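Putative ABC-transporter ATP-binding protein (Alicyclobacillus acidocaldarius, PDB 1Z47) probably binds and hydrolyses ATP as the ATPase subunit of a putative sulfate ABC transporter. Local coordinates at residues B[106-111]-B[155-160]. Sequence-based numbering, arbitrary orientation.
Sequences DNVSFG and ALARAL
The side chain of R158, on helix 148-160, runs past the carbonyl oxygen of N107; the closest backbone approach is 4.0 Å, between V108 CA and R158 CA. Its CB starts the contact 3.7 Å from N107 O; CG and CD run on past the same oxygen, CG at 3.5 Å. CG stands anti to the backbone N, and a bend at chi3 (62°) carries the guanidinium alongside the N107 amide, the planes 60° apart. There R158 NH2 is 3.7 Å from N107 OD1, too long for a hydrogen bond; NH2 instead makes a weak one to A97 O. N107 OD1 accepts from F99 N and ND2 donates to T103 O. On the other flank V108 CG2 presses on A157 CB at 3.4 Å, a tight fit, and V108 also meets V126, L129 and L130 of helix 119-132. An alanine in place of V108 would probably leave a gap between A157 and helix 119-132. A water bridges the backbones, donating to V108 O and R158 O and accepting from G111 N. Within the ABC ATPase domain, helices 104-109 and 148-160 thus meet through a tight methyl contact, aliphatic R158 against N107 O and a bridging water, while cation-pi contacts with Y96 and F99, before helix 104-109, meet the arginine's charge.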
ATOM      1  N   ASP B 106       6.142 -27.965 -17.391  1.00 37.15           N
ATOM      2  CA  ASP B 106       4.893 -28.708 -17.492  1.00 42.13           C
ATOM      3  C   ASP B 106       3.698 -27.950 -16.956  1.00 45.43           C
ATOM      4  O   ASP B 106       2.583 -28.130 -17.449  1.00 43.73           O
ATOM      5  CB  ASP B 106       5.036 -30.072 -16.819  1.00 42.84           C
ATOM      6  CG  ASP B 106       5.914 -31.004 -17.616  1.00 44.55           C
ATOM      7  OD1 ASP B 106       6.132 -30.726 -18.815  1.00 51.04           O
ATOM      8  OD2 ASP B 106       6.379 -32.015 -17.063  1.00 46.93           O
ATOM      9  N   ASN B 107       3.927 -27.097 -15.960  1.00 42.54           N
ATOM     10  CA  ASN B 107       2.845 -26.286 -15.410  1.00 46.79           C
ATOM     11  C   ASN B 107       2.326 -25.371 -16.508  1.00 47.24           C
ATOM     12  O   ASN B 107       1.118 -25.223 -16.685  1.00 47.77           O
ATOM     13  CB  ASN B 107       3.344 -25.425 -14.256  1.00 44.46           C
ATOM     14  CG  ASN B 107       2.993 -26.008 -12.908  1.00 50.40           C
ATOM     15  OD1 ASN B 107       1.862 -25.868 -12.435  1.00 47.33           O
ATOM     16  ND2 ASN B 107       3.956 -26.678 -12.283  1.00 44.38           N
ATOM     17  N   VAL B 108       3.260 -24.771 -17.247  1.00 45.52           N
ATOM     18  CA  VAL B 108       2.928 -23.847 -18.330  1.00 46.30           C
ATOM     19  C   VAL B 108       2.352 -24.480 -19.598  1.00 49.03           C
ATOM     20  O   VAL B 108       1.573 -23.838 -20.297  1.00 49.24           O
ATOM     21  CB  VAL B 108       4.161 -22.994 -18.726  1.00 41.04           C
ATOM     22  CG1 VAL B 108       3.902 -22.252 -20.029  1.00 46.13           C
ATOM     23  CG2 VAL B 108       4.466 -21.994 -17.618  1.00 43.91           C
ATOM     24  N   SER B 109       2.717 -25.725 -19.899  1.00 50.47           N
ATOM     25  CA  SER B 109       2.218 -26.367 -21.114  1.00 52.29           C
ATOM     26  C   SER B 109       0.800 -26.898 -20.926  1.00 57.16           C
ATOM     27  O   SER B 109       0.091 -27.160 -21.897  1.00 53.42           O
ATOM     28  CB  SER B 109       3.160 -27.498 -21.562  1.00 53.54           C
ATOM     29  OG  SER B 109       3.092 -28.619 -20.704  1.00 42.86           O
ATOM     30  N   PHE B 110       0.395 -27.029 -19.668  1.00 61.39           N
ATOM     31  CA  PHE B 110      -0.938 -27.510 -19.292  1.00 67.76           C
ATOM     32  C   PHE B 110      -2.090 -27.044 -20.207  1.00 67.92           C
ATOM     33  O   PHE B 110      -2.872 -27.856 -20.701  1.00 69.52           O
ATOM     34  CB  PHE B 110      -1.232 -27.079 -17.854  1.00 71.77           C
ATOM     35  CG  PHE B 110      -2.407 -27.779 -17.235  1.00 77.95           C
ATOM     36  CD1 PHE B 110      -2.293 -29.095 -16.784  1.00 79.46           C
ATOM     37  CD2 PHE B 110      -3.632 -27.128 -17.104  1.00 78.15           C
ATOM     38  CE1 PHE B 110      -3.385 -29.753 -16.212  1.00 80.32           C
ATOM     39  CE2 PHE B 110      -4.729 -27.779 -16.533  1.00 80.02           C
ATOM     40  CZ  PHE B 110      -4.604 -29.093 -16.086  1.00 80.29           C
ATOM     41  N   GLY B 111      -2.198 -25.737 -20.424  1.00 68.95           N
ATOM     42  CA  GLY B 111      -3.265 -25.205 -21.263  1.00 68.62           C
ATOM     43  C   GLY B 111      -3.236 -25.623 -22.725  1.00 70.01           C
ATOM     44  O   GLY B 111      -4.257 -26.021 -23.286  1.00 69.60           O
ATOM     45  N   ALA B 155       2.447 -18.710 -12.975  1.00 34.94           N
ATOM     46  CA  ALA B 155       0.990 -18.765 -13.025  1.00 35.46           C
ATOM     47  C   ALA B 155       0.476 -17.928 -14.203  1.00 33.61           C
ATOM     48  O   ALA B 155      -0.457 -18.321 -14.909  1.00 40.35           O
ATOM     49  CB  ALA B 155       0.394 -18.246 -11.674  1.00 40.13           C
ATOM     50  N   LEU B 156       1.078 -16.769 -14.424  1.00 35.13           N
ATOM     51  CA  LEU B 156       0.658 -15.933 -15.544  1.00 36.41           C
ATOM     52  C   LEU B 156       0.997 -16.646 -16.866  1.00 39.99           C
ATOM     53  O   LEU B 156       0.234 -16.561 -17.840  1.00 37.92           O
ATOM     54  CB  LEU B 156       1.335 -14.554 -15.484  1.00 36.98           C
ATOM     55  CG  LEU B 156       1.041 -13.558 -16.618  1.00 41.03           C
ATOM     56  CD1 LEU B 156      -0.466 -13.324 -16.746  1.00 40.17           C
ATOM     57  CD2 LEU B 156       1.757 -12.237 -16.335  1.00 39.75           C
ATOM     58  N   ALA B 157       2.117 -17.370 -16.901  1.00 37.16           N
ATOM     59  CA  ALA B 157       2.502 -18.095 -18.124  1.00 37.17           C
ATOM     60  C   ALA B 157       1.489 -19.216 -18.448  1.00 36.86           C
ATOM     61  O   ALA B 157       1.076 -19.380 -19.606  1.00 39.65           O
ATOM     62  CB  ALA B 157       3.931 -18.670 -17.976  1.00 32.45           C
ATOM     63  N   ARG B 158       1.101 -19.977 -17.425  1.00 35.50           N
ATOM     64  CA  ARG B 158       0.117 -21.062 -17.554  1.00 38.85           C
ATOM     65  C   ARG B 158      -1.205 -20.525 -18.080  1.00 39.14           C
ATOM     66  O   ARG B 158      -1.801 -21.102 -18.980  1.00 40.38           O
ATOM     67  CB  ARG B 158      -0.149 -21.729 -16.193  1.00 38.38           C
ATOM     68  CG  ARG B 158      -1.286 -22.749 -16.184  1.00 44.63           C
ATOM     69  CD  ARG B 158      -1.366 -23.510 -14.856  1.00 52.27           C
ATOM     70  NE  ARG B 158      -1.653 -22.615 -13.732  1.00 60.92           N
ATOM     71  CZ  ARG B 158      -1.706 -22.985 -12.452  1.00 60.90           C
ATOM     72  NH1 ARG B 158      -1.978 -22.084 -11.511  1.00 63.08           N
ATOM     73  NH2 ARG B 158      -1.482 -24.246 -12.098  1.00 59.74           N
ATOM     74  N   ALA B 159      -1.663 -19.419 -17.504  1.00 40.10           N
ATOM     75  CA  ALA B 159      -2.927 -18.809 -17.915  1.00 41.04           C
ATOM     76  C   ALA B 159      -2.886 -18.344 -19.362  1.00 41.41           C
ATOM     77  O   ALA B 159      -3.876 -18.471 -20.076  1.00 42.79           O
ATOM     78  CB  ALA B 159      -3.276 -17.612 -16.992  1.00 34.55           C
ATOM     79  N   LEU B 160      -1.738 -17.827 -19.798  1.00 37.82           N
ATOM     80  CA  LEU B 160      -1.591 -17.311 -21.150  1.00 41.50           C
ATOM     81  C   LEU B 160      -1.316 -18.308 -22.256  1.00 46.65           C
ATOM     82  O   LEU B 160      -1.601 -18.034 -23.430  1.00 42.45           O
ATOM     83  CB  LEU B 160      -0.483 -16.269 -21.183  1.00 44.61           C
ATOM     84  CG  LEU B 160      -0.831 -14.949 -20.498  1.00 47.37           C
ATOM     85  CD1 LEU B 160       0.399 -14.047 -20.486  1.00 44.78           C
ATOM     86  CD2 LEU B 160      -2.004 -14.294 -21.236  1.00 45.54           C
TER
HETATM   87  O   HOH W   1      -1.179 -23.533 -19.832  1.00 44.55           O